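PDB 4HOJ: RegF protein from Neisseria gonorrhoeae, which binds glutathione and calcium ions and, as a stringent starvation protein A homologue of the glutathione S-transferase superfamily, probably acts in the starvation response. Local coordinates for residues L62-I67 / R98-L103; C12-R17 / N105-L110; K32-D35 / K39-D42; E41-M46 / N50-L55. One frame throughout, in Å; residues are numbered along the deposited sequence.

How the contacts relate
All four contacts touch the same glutathione, yet they lie at different depths. Contact 2 is buried and apolar, contact 1 is partly buried and polar, and both join the thioredoxin-like N-terminal domain to the helical C-terminal domain. They meet directly, since R17 NH2 of contact 2 makes a salt bridge of 2.7 Å with E100 OE2 of contact 1. Contacts 3 and 4 stay inside the N-terminal domain, about 19 and 18 Å from the chain centre to their own centres. They share helix 41-46: contact 3 is a surface contact, whereas contact 4 buries 303 Å², largely through leucine, valine and asparagine, with one bridging water. Strands 54-57 and 60-63 tie contact 4 to contact 1.

Contact 1: residues L62-I67 / R98-L103; sequences LHESNI and RMEKEL. With GSH (glutathione), chain C.
N66 and E100 approach from opposite directions across the interface between helix 65-75 and helix 86-102, and their flat ends meet askew, amide and carboxylate planes 45° apart. The nearest pair is N66 ND2 and E100 CD at 3.5 Å. Water joins the two groups: one molecule accepts from N66 ND2 and donates to E100 OE2, at 2.6 Å from that oxygen. A second water accepts from N66 N, lies 2.9 Å from E100 OE1 and also bonds GSH O12. A bend at chi2 turns the E100 carboxylate to N66 ND2 and both waters. Its strongest partner is R17 of helix 13-25, through a salt bridge.

E64 turns its end toward the same space, OE2 lying 4.3 Å from E100 OE1. The proximity of these acids probably adds to the negative potential, partly offset by R17 and by the glutathione amino group, whose N1 donates to E64 OE1 at 2.7 Å. S65 grips the gamma-glutamyl carboxylate of glutathione twice: its backbone N donates to GSH O11 at 2.9 Å and 158°, and its OG donates to GSH O12 at 2.8 Å. Chi1 of 64° places OG between the backbone N and the carbonyl carbon, on the ligand side. Amide and hydroxyl at this helix start form, with the carboxylate of the N-cap residue E64, part of the gamma-glutamyl recognition site of the glutathione transferase fold.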
# COMPACT_ATOMS: atom_id res chain seq x y z
N LEU A 62 -13.21 -1.74 -7.12
CA LEU A 62 -11.87 -1.77 -6.53
C LEU A 62 -10.99 -2.78 -7.21
O LEU A 62 -11.45 -3.88 -7.56
CB LEU A 62 -11.94 -2.15 -5.06
CG LEU A 62 -12.69 -1.18 -4.16
CD1 LEU A 62 -12.72 -1.79 -2.75
CD2 LEU A 62 -11.97 0.19 -4.09
N HIS A 63 -9.70 -2.49 -7.36
CA HIS A 63 -8.70 -3.50 -7.65
C HIS A 63 -7.64 -3.38 -6.55
O HIS A 63 -7.78 -2.55 -5.63
CB HIS A 63 -8.14 -3.31 -9.07
CG HIS A 63 -7.65 -1.91 -9.36
ND1 HIS A 63 -6.34 -1.49 -9.18
CD2 HIS A 63 -8.32 -0.84 -9.86
CE1 HIS A 63 -6.25 -0.21 -9.51
NE2 HIS A 63 -7.43 0.22 -9.92
N GLU A 64 -6.61 -4.21 -6.69
CA GLU A 64 -5.53 -4.41 -5.73
C GLU A 64 -6.04 -5.22 -4.55
O GLU A 64 -6.80 -4.77 -3.68
CB GLU A 64 -4.97 -3.07 -5.25
CG GLU A 64 -3.68 -3.21 -4.45
CD GLU A 64 -2.51 -3.77 -5.21
OE1 GLU A 64 -2.57 -3.89 -6.44
OE2 GLU A 64 -1.47 -3.98 -4.53
N SER A 65 -5.63 -6.49 -4.54
CA SER A 65 -6.14 -7.48 -3.58
C SER A 65 -6.15 -7.02 -2.13
O SER A 65 -7.19 -7.21 -1.46
CB SER A 65 -5.40 -8.81 -3.76
OG SER A 65 -4.00 -8.70 -3.45
N ASN A 66 -5.07 -6.38 -1.66
CA ASN A 66 -5.10 -6.03 -0.24
C ASN A 66 -6.07 -4.88 0.05
O ASN A 66 -6.60 -4.79 1.14
CB ASN A 66 -3.70 -5.63 0.24
CG ASN A 66 -2.80 -6.80 0.45
OD1 ASN A 66 -3.21 -7.95 0.53
ND2 ASN A 66 -1.50 -6.50 0.51
N ILE A 67 -6.32 -4.03 -0.95
CA ILE A 67 -7.27 -2.90 -0.79
C ILE A 67 -8.70 -3.46 -0.83
O ILE A 67 -9.57 -3.08 -0.03
CB ILE A 67 -7.03 -1.88 -1.92
CG1 ILE A 67 -5.69 -1.21 -1.67
CG2 ILE A 67 -8.13 -0.85 -1.94
CD1 ILE A 67 -5.37 -0.16 -2.65
N ARG A 98 5.59 -4.67 3.62
CA ARG A 98 6.86 -5.34 3.37
C ARG A 98 6.67 -6.67 2.63
O ARG A 98 7.53 -7.01 1.81
CB ARG A 98 7.61 -5.54 4.66
CG ARG A 98 8.10 -4.15 5.18
CD ARG A 98 9.20 -4.21 6.21
NE ARG A 98 10.31 -5.01 5.73
CZ ARG A 98 11.19 -5.58 6.54
NH1 ARG A 98 11.12 -5.34 7.86
NH2 ARG A 98 12.15 -6.35 6.01
N MET A 99 5.61 -7.43 2.91
CA MET A 99 5.37 -8.65 2.10
C MET A 99 5.13 -8.31 0.65
O MET A 99 5.60 -9.01 -0.24
CB MET A 99 4.20 -9.45 2.65
CG MET A 99 4.45 -10.01 4.04
SD MET A 99 3.32 -11.35 4.41
CE MET A 99 1.78 -10.43 4.53
N GLU A 100 4.43 -7.22 0.34
CA GLU A 100 4.19 -6.85 -1.04
C GLU A 100 5.45 -6.53 -1.72
O GLU A 100 5.67 -6.89 -2.88
CB GLU A 100 3.17 -5.68 -1.24
CG GLU A 100 1.64 -5.95 -1.17
CD GLU A 100 1.05 -7.33 -1.71
OE1 GLU A 100 0.22 -7.42 -2.65
OE2 GLU A 100 1.41 -8.25 -1.09
N LYS A 101 6.35 -5.81 -1.02
CA LYS A 101 7.57 -5.31 -1.66
C LYS A 101 8.71 -6.35 -1.72
O LYS A 101 9.58 -6.25 -2.57
CB LYS A 101 8.06 -4.08 -0.88
CG LYS A 101 9.39 -3.50 -1.32
CD LYS A 101 9.58 -2.10 -0.75
CE LYS A 101 10.95 -1.59 -1.12
NZ LYS A 101 11.18 -0.16 -0.77
N GLU A 102 8.68 -7.33 -0.80
CA GLU A 102 9.82 -8.25 -0.63
C GLU A 102 9.49 -9.71 -0.93
O GLU A 102 10.41 -10.53 -1.06
CB GLU A 102 10.36 -8.15 0.80
CG GLU A 102 10.78 -6.75 1.17
CD GLU A 102 11.07 -6.59 2.65
OE1 GLU A 102 11.21 -7.60 3.35
OE2 GLU A 102 11.10 -5.42 3.10
N LEU A 103 8.21 -10.06 -0.99
CA LEU A 103 7.80 -11.45 -1.32
C LEU A 103 6.93 -11.48 -2.56
O LEU A 103 7.21 -12.23 -3.50
CB LEU A 103 7.05 -12.08 -0.16
CG LEU A 103 7.85 -12.40 1.10
CD1 LEU A 103 6.89 -12.89 2.17
CD2 LEU A 103 8.94 -13.48 0.82
N1 GSH C . -1.03 -6.04 -7.16
CA1 GSH C . -2.11 -6.91 -7.70
C1 GSH C . -3.02 -7.33 -6.60
O11 GSH C . -4.24 -7.52 -6.84
O12 GSH C . -2.52 -7.51 -5.48
CB1 GSH C . -1.54 -8.09 -8.51
CG1 GSH C . -2.60 -8.86 -9.29
CD1 GSH C . -1.95 -9.76 -10.33
OE1 GSH C . -0.75 -9.86 -10.47
N2 GSH C . -2.88 -10.49 -11.05
CA2 GSH C . -2.39 -11.36 -12.11
C2 GSH C . -2.99 -10.84 -13.40
O2 GSH C . -4.12 -10.41 -13.57
CB2 GSH C . -2.82 -12.79 -12.00
SG2 GSH C . -2.34 -13.57 -10.48
N3 GSH C . -2.10 -11.00 -14.54
CA3 GSH C . -2.50 -10.56 -15.86
C3 GSH C . -1.54 -9.48 -16.28
O31 GSH C . -0.66 -8.93 -15.53
O32 GSH C . -1.66 -9.10 -17.46
O HOH W 1 -2.35 -6.04 -2.78
O HOH W 2 0.90 -8.24 1.49

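Contact 2: residues C12-R17 / N105-L110; sequences CPFSHR and NHVQVL. With GSH (glutathione), chain C.
At the covalent glutathione site, the first turn of helix 13-25 in the thioredoxin-like domain packs on helix 104-111 of the C-terminal domain. The axes of the short segments 13-17 and 105-110 stay 12.3 Å apart at an angle of 126°, so the gap is bridged by side chains. V107 CG1 is the methyl common to both apolar pairs, 3.7 Å from P13 CG and 4.1 Å from F14 CZ. Its chi1 of 168° sets CG1 opposite the backbone N, where it reaches both residues. V107 lies alongside P13 and F14 and points the other way from both. Q108 instead crosses F14 at about a right angle, its CG 3.8 Å from F14 CZ and its amide plane 83° from the ring.

One face of the F14 ring is occupied by glutathione, with GSH CB1 3.7 Å above the plane and displaced toward the rim. C12, the residue that bonds glutathione covalently, occupies the N-cap position of helix 13-25, directly before P13.

R17 carries F14 CE1 over one guanidinium face and donates from NE to A155 O of helix 151-161. P13 and V107 both touch Y166, P158 and L159 of that helix cover P13 and V107 respectively, and F14 reaches S65 of helix 65-75.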
# COMPACT_ATOMS: atom_id res chain seq x y z
N CYS A 12 -4.88 -17.58 -9.62
CA CYS A 12 -4.22 -16.34 -9.25
C CYS A 12 -4.09 -16.23 -7.72
O CYS A 12 -5.12 -16.21 -7.04
CB CYS A 12 -5.08 -15.18 -9.79
SG CYS A 12 -4.53 -13.56 -9.24
N PRO A 13 -2.86 -16.09 -7.22
CA PRO A 13 -2.72 -16.01 -5.75
C PRO A 13 -3.36 -14.75 -5.17
O PRO A 13 -3.75 -14.75 -4.00
CB PRO A 13 -1.19 -16.08 -5.50
CG PRO A 13 -0.57 -15.61 -6.86
CD PRO A 13 -1.57 -16.14 -7.93
N PHE A 14 -3.43 -13.67 -5.95
CA PHE A 14 -4.00 -12.42 -5.45
C PHE A 14 -5.48 -12.51 -5.38
O PHE A 14 -6.08 -12.10 -4.38
CB PHE A 14 -3.51 -11.24 -6.32
CG PHE A 14 -2.01 -11.13 -6.34
CD1 PHE A 14 -1.35 -10.63 -5.24
CD2 PHE A 14 -1.29 -11.59 -7.40
CE1 PHE A 14 0.02 -10.52 -5.23
CE2 PHE A 14 0.11 -11.55 -7.39
CZ PHE A 14 0.77 -11.01 -6.29
N SER A 15 -6.10 -13.19 -6.35
CA SER A 15 -7.54 -13.51 -6.28
C SER A 15 -7.85 -14.48 -5.12
O SER A 15 -8.90 -14.37 -4.47
CB SER A 15 -8.01 -14.18 -7.62
OG SER A 15 -7.85 -13.26 -8.72
N HIS A 16 -6.94 -15.41 -4.90
CA HIS A 16 -7.07 -16.38 -3.83
C HIS A 16 -7.20 -15.65 -2.47
O HIS A 16 -8.03 -16.02 -1.63
CB HIS A 16 -5.87 -17.30 -3.92
CG HIS A 16 -5.95 -18.51 -3.04
ND1 HIS A 16 -4.91 -19.41 -3.01
CD2 HIS A 16 -6.87 -18.92 -2.12
CE1 HIS A 16 -5.22 -20.38 -2.15
NE2 HIS A 16 -6.40 -20.10 -1.59
N ARG A 17 -6.44 -14.56 -2.29
CA ARG A 17 -6.53 -13.82 -1.02
C ARG A 17 -7.95 -13.34 -0.82
O ARG A 17 -8.52 -13.44 0.29
CB ARG A 17 -5.64 -12.55 -1.00
CG ARG A 17 -4.18 -12.76 -1.12
CD ARG A 17 -3.51 -11.38 -1.23
NE ARG A 17 -2.07 -11.45 -0.98
CZ ARG A 17 -1.26 -10.42 -1.23
NH1 ARG A 17 -1.69 -9.33 -1.89
NH2 ARG A 17 0.00 -10.55 -0.86
N ASN A 105 6.39 -9.30 -4.88
CA ASN A 105 7.04 -8.84 -6.13
C ASN A 105 7.64 -10.05 -6.85
O ASN A 105 7.52 -10.20 -8.06
CB ASN A 105 8.10 -7.80 -5.81
CG ASN A 105 9.15 -8.32 -4.85
OD1 ASN A 105 8.87 -9.02 -3.87
ND2 ASN A 105 10.45 -7.98 -5.15
N HIS A 106 8.24 -10.96 -6.10
CA HIS A 106 8.79 -12.19 -6.69
C HIS A 106 7.70 -13.12 -7.17
O HIS A 106 7.86 -13.77 -8.23
CB HIS A 106 9.70 -12.92 -5.68
CG HIS A 106 10.84 -12.05 -5.21
ND1 HIS A 106 11.86 -11.65 -6.04
CD2 HIS A 106 11.09 -11.53 -3.98
CE1 HIS A 106 12.68 -10.86 -5.35
NE2 HIS A 106 12.25 -10.78 -4.10
N VAL A 107 6.59 -13.19 -6.43
CA VAL A 107 5.43 -13.98 -6.88
C VAL A 107 4.96 -13.47 -8.24
O VAL A 107 4.67 -14.28 -9.12
CB VAL A 107 4.30 -13.87 -5.83
CG1 VAL A 107 2.95 -14.44 -6.41
CG2 VAL A 107 4.75 -14.58 -4.57
N GLN A 108 4.92 -12.15 -8.45
CA GLN A 108 4.50 -11.68 -9.77
C GLN A 108 5.41 -12.13 -10.90
O GLN A 108 4.93 -12.36 -12.03
CB GLN A 108 4.37 -10.14 -9.78
CG GLN A 108 3.21 -9.67 -8.87
CD GLN A 108 3.06 -8.15 -8.80
OE1 GLN A 108 2.83 -7.51 -9.83
NE2 GLN A 108 3.28 -7.58 -7.63
N VAL A 109 6.71 -12.22 -10.61
CA VAL A 109 7.66 -12.73 -11.61
C VAL A 109 7.38 -14.21 -11.94
O VAL A 109 7.35 -14.59 -13.09
CB VAL A 109 9.13 -12.56 -11.15
CG1 VAL A 109 10.09 -13.17 -12.19
CG2 VAL A 109 9.50 -11.08 -10.93
N LEU A 110 7.12 -15.03 -10.92
CA LEU A 110 6.82 -16.44 -11.13
C LEU A 110 5.51 -16.58 -11.86
O LEU A 110 5.32 -17.57 -12.55
CB LEU A 110 6.72 -17.15 -9.77
CG LEU A 110 8.05 -17.23 -9.03
CD1 LEU A 110 7.94 -18.15 -7.84
CD2 LEU A 110 9.13 -17.77 -9.97
N1 GSH C . -1.03 -6.04 -7.16
CA1 GSH C . -2.11 -6.91 -7.70
C1 GSH C . -3.02 -7.33 -6.60
O11 GSH C . -4.24 -7.52 -6.84
O12 GSH C . -2.52 -7.51 -5.48
CB1 GSH C . -1.54 -8.09 -8.51
CG1 GSH C . -2.60 -8.86 -9.29
CD1 GSH C . -1.95 -9.76 -10.33
OE1 GSH C . -0.75 -9.86 -10.47
N2 GSH C . -2.88 -10.49 -11.05
CA2 GSH C . -2.39 -11.36 -12.11
C2 GSH C . -2.99 -10.84 -13.40
O2 GSH C . -4.12 -10.41 -13.57
CB2 GSH C . -2.82 -12.79 -12.00
SG2 GSH C . -2.34 -13.57 -10.48
N3 GSH C . -2.10 -11.00 -14.54
CA3 GSH C . -2.50 -10.56 -15.86
C3 GSH C . -1.54 -9.48 -16.28
O31 GSH C . -0.66 -8.93 -15.53
O32 GSH C . -1.66 -9.10 -17.46

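Contact 3: residues K32-D35 / K39-D42; sequences KDID and KPED. With GSH (glutathione), chain C.
I34 and P40 make the compact part of this contact. The end of the isoleucine crosses the proline ring at a slant, with I34 CD1 3.8 Å from P40 CG and I34 CG2 3.9 Å from P40 CD. Two branches thus touch one flank of the pyrrolidine, CD1 lying over the bond from CG to CD. The isoleucine torsions explain the reach: chi1 of -63° puts CG1 beside the backbone N, and chi2 of -62° folds CD1 back instead of extending it. The two segments bury 142 Å² in all, and the packing continues inward, since I34 also lies against V52 and Y7.

The other half is looser and more polar. D35 O and K39 N stand 3.4 Å apart, but the angle is too poor for a hydrogen bond, and the nearest side-chain approach there is K39 CG to D35 O at 3.9 Å. The carboxylate of D35, on the exposed side, turns back to the intervening turn, where OD1 accepts from Y37 N and OD2 from N38 ND2. K39 leads away from this side. Its chain is extended beyond CG, with chi3 at 180°, which carries NZ to GSH O32 at 2.7 Å. The ammonium is held a second time by N50 O, so a backbone carbonyl helps to position the charge that meets the glycyl carboxylate of glutathione.

The contact therefore closes the short connection from strand 30-33, an outermost strand of the sheet within this chain, paired in parallel with strand 5-8, to helix 41-46.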
# COMPACT_ATOMS: atom_id res chain seq x y z
N LYS A 32 -16.78 -14.37 -10.50
CA LYS A 32 -16.72 -14.49 -11.95
C LYS A 32 -15.31 -14.85 -12.32
O LYS A 32 -14.38 -14.10 -12.07
CB LYS A 32 -17.11 -13.18 -12.64
CG LYS A 32 -18.61 -12.90 -12.61
CD LYS A 32 -18.88 -11.54 -13.21
CE LYS A 32 -20.29 -11.41 -13.70
NZ LYS A 32 -20.42 -11.95 -15.09
N ASP A 33 -15.15 -15.97 -12.99
CA ASP A 33 -13.82 -16.43 -13.35
C ASP A 33 -13.37 -15.72 -14.62
O ASP A 33 -14.11 -15.69 -15.62
CB ASP A 33 -13.82 -17.94 -13.62
CG ASP A 33 -13.99 -18.78 -12.37
OD1 ASP A 33 -13.77 -18.29 -11.27
OD2 ASP A 33 -14.31 -19.99 -12.56
N ILE A 34 -12.15 -15.22 -14.57
CA ILE A 34 -11.53 -14.54 -15.70
C ILE A 34 -10.33 -15.39 -16.10
O ILE A 34 -9.50 -15.69 -15.24
CB ILE A 34 -11.12 -13.12 -15.29
CG1 ILE A 34 -12.36 -12.29 -14.92
CG2 ILE A 34 -10.26 -12.55 -16.42
CD1 ILE A 34 -13.33 -12.09 -16.02
N ASP A 35 -10.25 -15.75 -17.38
CA ASP A 35 -9.07 -16.42 -17.91
C ASP A 35 -8.06 -15.31 -18.21
O ASP A 35 -8.32 -14.51 -19.11
CB ASP A 35 -9.52 -17.15 -19.18
CG ASP A 35 -8.37 -17.76 -19.98
OD1 ASP A 35 -7.24 -17.67 -19.44
OD2 ASP A 35 -8.69 -18.37 -21.03
N LYS A 39 -8.64 -12.22 -21.57
CA LYS A 39 -9.35 -11.27 -20.71
C LYS A 39 -10.48 -10.56 -21.44
O LYS A 39 -10.36 -10.23 -22.63
CB LYS A 39 -8.40 -10.20 -20.22
CG LYS A 39 -7.29 -10.74 -19.41
CD LYS A 39 -6.23 -9.58 -19.33
CE LYS A 39 -5.05 -10.00 -18.53
NZ LYS A 39 -4.04 -8.87 -18.70
N PRO A 40 -11.61 -10.34 -20.78
CA PRO A 40 -12.62 -9.51 -21.45
C PRO A 40 -12.19 -8.04 -21.47
O PRO A 40 -11.47 -7.60 -20.57
CB PRO A 40 -13.86 -9.68 -20.57
CG PRO A 40 -13.28 -9.91 -19.17
CD PRO A 40 -11.99 -10.73 -19.41
N GLU A 41 -12.65 -7.31 -22.49
CA GLU A 41 -12.31 -5.89 -22.57
C GLU A 41 -12.76 -5.09 -21.35
O GLU A 41 -12.13 -4.10 -20.99
CB GLU A 41 -12.85 -5.29 -23.87
CG GLU A 41 -12.08 -5.74 -25.06
CD GLU A 41 -12.68 -5.24 -26.36
OE1 GLU A 41 -13.69 -4.48 -26.35
OE2 GLU A 41 -12.16 -5.61 -27.42
N ASP A 42 -13.82 -5.53 -20.69
CA ASP A 42 -14.28 -4.74 -19.57
C ASP A 42 -13.35 -4.82 -18.38
O ASP A 42 -13.41 -3.95 -17.50
CB ASP A 42 -15.74 -5.00 -19.19
CG ASP A 42 -15.95 -6.27 -18.50
OD1 ASP A 42 -16.97 -6.36 -17.76
OD2 ASP A 42 -15.12 -7.19 -18.67
N1 GSH C . -1.03 -6.04 -7.16
CA1 GSH C . -2.11 -6.91 -7.70
C1 GSH C . -3.02 -7.33 -6.60
O11 GSH C . -4.24 -7.52 -6.84
O12 GSH C . -2.52 -7.51 -5.48
CB1 GSH C . -1.54 -8.09 -8.51
CG1 GSH C . -2.60 -8.86 -9.29
CD1 GSH C . -1.95 -9.76 -10.33
OE1 GSH C . -0.75 -9.86 -10.47
N2 GSH C . -2.88 -10.49 -11.05
CA2 GSH C . -2.39 -11.36 -12.11
C2 GSH C . -2.99 -10.84 -13.40
O2 GSH C . -4.12 -10.41 -13.57
CB2 GSH C . -2.82 -12.79 -12.00
SG2 GSH C . -2.34 -13.57 -10.48
N3 GSH C . -2.10 -11.00 -14.54
CA3 GSH C . -2.50 -10.56 -15.86
C3 GSH C . -1.54 -9.48 -16.28
O31 GSH C . -0.66 -8.93 -15.53
O32 GSH C . -1.66 -9.10 -17.46

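Contact 4: residues E41-M46 / N50-L55; sequences EDLAVM and NQVPVL. With GSH (glutathione), chain C.
Apolar contacts come chiefly from L43, which points from helix 41-46 at the segment 50-55. Its CG lies opposite the backbone N (chi1 -167°), and the two methyls then divide the work. L43 CD1 reaches V54 CG2 at 3.9 Å and V52 CG1 at 4.1 Å, and also lies close to the backbone oxygen of Q51; CD2 turns to N50, whose side chain runs at about a right angle to the leucine. One turn further on, M46 SD meets V54 CG1 at 3.9 Å. V54 therefore presents one methyl to each helix residue, CG2 to L43 and CG1 to M46.

This is the helix of a thioredoxin-like domain leading into the loop with a cis proline, here the V52-P53 peptide, ahead of strand 54-57. In glutathione transferases that loop presents backbone groups to the cysteinyl part of glutathione.

Polar contact between the segments runs through water. N50 OD1 is 3.5 Å from A44 N at an angle too poor for a bond; a water instead accepts from A44 N and donates to N50 OD1, at 2.7 Å from that oxygen.

Ligand bonds occupy the far side of the loop. V52 pairs with the peptide much as a neighbouring strand would: its N donates to GSH O2 at 3.0 Å, and its O accepts from GSH N2 at 2.8 Å with an angle of 165°. Q51, extended beyond CG, sends NE2 to GSH O31 in a nearly straight bond of 3.0 Å and 170°.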
# COMPACT_ATOMS: atom_id res chain seq x y z
N GLU A 41 -12.65 -7.31 -22.49
CA GLU A 41 -12.31 -5.89 -22.57
C GLU A 41 -12.76 -5.09 -21.35
O GLU A 41 -12.13 -4.10 -20.99
CB GLU A 41 -12.85 -5.29 -23.87
CG GLU A 41 -12.08 -5.74 -25.06
CD GLU A 41 -12.68 -5.24 -26.36
OE1 GLU A 41 -13.69 -4.48 -26.35
OE2 GLU A 41 -12.16 -5.61 -27.42
N ASP A 42 -13.82 -5.53 -20.69
CA ASP A 42 -14.28 -4.74 -19.57
C ASP A 42 -13.35 -4.82 -18.38
O ASP A 42 -13.41 -3.95 -17.50
CB ASP A 42 -15.74 -5.00 -19.19
CG ASP A 42 -15.95 -6.27 -18.50
OD1 ASP A 42 -16.97 -6.36 -17.76
OD2 ASP A 42 -15.12 -7.19 -18.67
N LEU A 43 -12.47 -5.83 -18.29
CA LEU A 43 -11.45 -5.87 -17.26
C LEU A 43 -10.60 -4.59 -17.25
O LEU A 43 -10.33 -4.04 -16.16
CB LEU A 43 -10.57 -7.12 -17.34
CG LEU A 43 -9.70 -7.33 -16.11
CD1 LEU A 43 -10.50 -7.65 -14.80
CD2 LEU A 43 -8.66 -8.43 -16.31
N ALA A 44 -10.17 -4.12 -18.40
CA ALA A 44 -9.36 -2.91 -18.43
C ALA A 44 -10.17 -1.64 -18.14
O ALA A 44 -9.59 -0.63 -17.74
CB ALA A 44 -8.63 -2.80 -19.75
N VAL A 45 -11.48 -1.66 -18.31
CA VAL A 45 -12.30 -0.51 -17.95
C VAL A 45 -12.40 -0.44 -16.42
O VAL A 45 -12.34 0.64 -15.82
CB VAL A 45 -13.69 -0.64 -18.57
CG1 VAL A 45 -14.59 0.53 -18.14
CG2 VAL A 45 -13.58 -0.65 -20.10
N MET A 46 -12.53 -1.60 -15.77
CA MET A 46 -12.62 -1.66 -14.31
C MET A 46 -11.28 -1.41 -13.64
O MET A 46 -11.20 -0.89 -12.52
CB MET A 46 -13.15 -3.05 -13.86
CG MET A 46 -14.64 -3.27 -14.15
SD MET A 46 -15.26 -4.83 -13.57
CE MET A 46 -14.34 -5.95 -14.62
N ASN A 50 -5.47 -3.85 -15.86
CA ASN A 50 -5.95 -5.03 -16.63
C ASN A 50 -5.60 -6.37 -15.99
O ASN A 50 -5.09 -7.29 -16.65
CB ASN A 50 -5.40 -4.96 -18.04
CG ASN A 50 -6.18 -5.82 -19.01
OD1 ASN A 50 -7.35 -6.14 -18.79
ND2 ASN A 50 -5.55 -6.11 -20.13
N GLN A 51 -5.82 -6.46 -14.68
CA GLN A 51 -5.52 -7.62 -13.86
C GLN A 51 -6.73 -7.99 -13.01
O GLN A 51 -7.63 -7.20 -12.73
CB GLN A 51 -4.37 -7.33 -12.91
CG GLN A 51 -3.06 -7.11 -13.63
CD GLN A 51 -1.94 -6.82 -12.67
OE1 GLN A 51 -2.15 -6.19 -11.63
NE2 GLN A 51 -0.73 -7.31 -12.98
N VAL A 52 -6.70 -9.26 -12.58
CA VAL A 52 -7.55 -9.71 -11.47
C VAL A 52 -6.71 -9.75 -10.19
O VAL A 52 -5.49 -9.89 -10.25
CB VAL A 52 -8.15 -11.13 -11.76
CG1 VAL A 52 -9.15 -10.98 -12.87
CG2 VAL A 52 -7.04 -12.14 -12.08
N PRO A 53 -7.35 -9.61 -9.02
CA PRO A 53 -8.79 -9.51 -8.84
C PRO A 53 -9.34 -8.11 -8.96
O PRO A 53 -8.62 -7.07 -8.82
CB PRO A 53 -8.98 -9.95 -7.38
CG PRO A 53 -7.64 -9.54 -6.69
CD PRO A 53 -6.62 -9.90 -7.78
N VAL A 54 -10.65 -8.01 -9.22
CA VAL A 54 -11.43 -6.77 -9.16
C VAL A 54 -12.66 -7.08 -8.32
O VAL A 54 -13.24 -8.20 -8.42
CB VAL A 54 -11.86 -6.34 -10.55
CG1 VAL A 54 -12.86 -5.18 -10.52
CG2 VAL A 54 -10.61 -5.93 -11.35
N LEU A 55 -13.09 -6.18 -7.44
CA LEU A 55 -14.35 -6.33 -6.76
C LEU A 55 -15.29 -5.24 -7.21
O LEU A 55 -14.90 -4.04 -7.28
CB LEU A 55 -14.13 -6.24 -5.26
CG LEU A 55 -15.34 -6.59 -4.39
CD1 LEU A 55 -15.47 -8.12 -4.25
CD2 LEU A 55 -15.26 -5.95 -3.00
N1 GSH C . -1.03 -6.04 -7.16
CA1 GSH C . -2.11 -6.91 -7.70
C1 GSH C . -3.02 -7.33 -6.60
O11 GSH C . -4.24 -7.52 -6.84
O12 GSH C . -2.52 -7.51 -5.48
CB1 GSH C . -1.54 -8.09 -8.51
CG1 GSH C . -2.60 -8.86 -9.29
CD1 GSH C . -1.95 -9.76 -10.33
OE1 GSH C . -0.75 -9.86 -10.47
N2 GSH C . -2.88 -10.49 -11.05
CA2 GSH C . -2.39 -11.36 -12.11
C2 GSH C . -2.99 -10.84 -13.40
O2 GSH C . -4.12 -10.41 -13.57
CB2 GSH C . -2.82 -12.79 -12.00
SG2 GSH C . -2.34 -13.57 -10.48
N3 GSH C . -2.10 -11.00 -14.54
CA3 GSH C . -2.50 -10.56 -15.86
C3 GSH C . -1.54 -9.48 -16.28
O31 GSH C . -0.66 -8.93 -15.53
O32 GSH C . -1.66 -9.10 -17.46
O HOH W 3 -9.28 -6.03 -20.72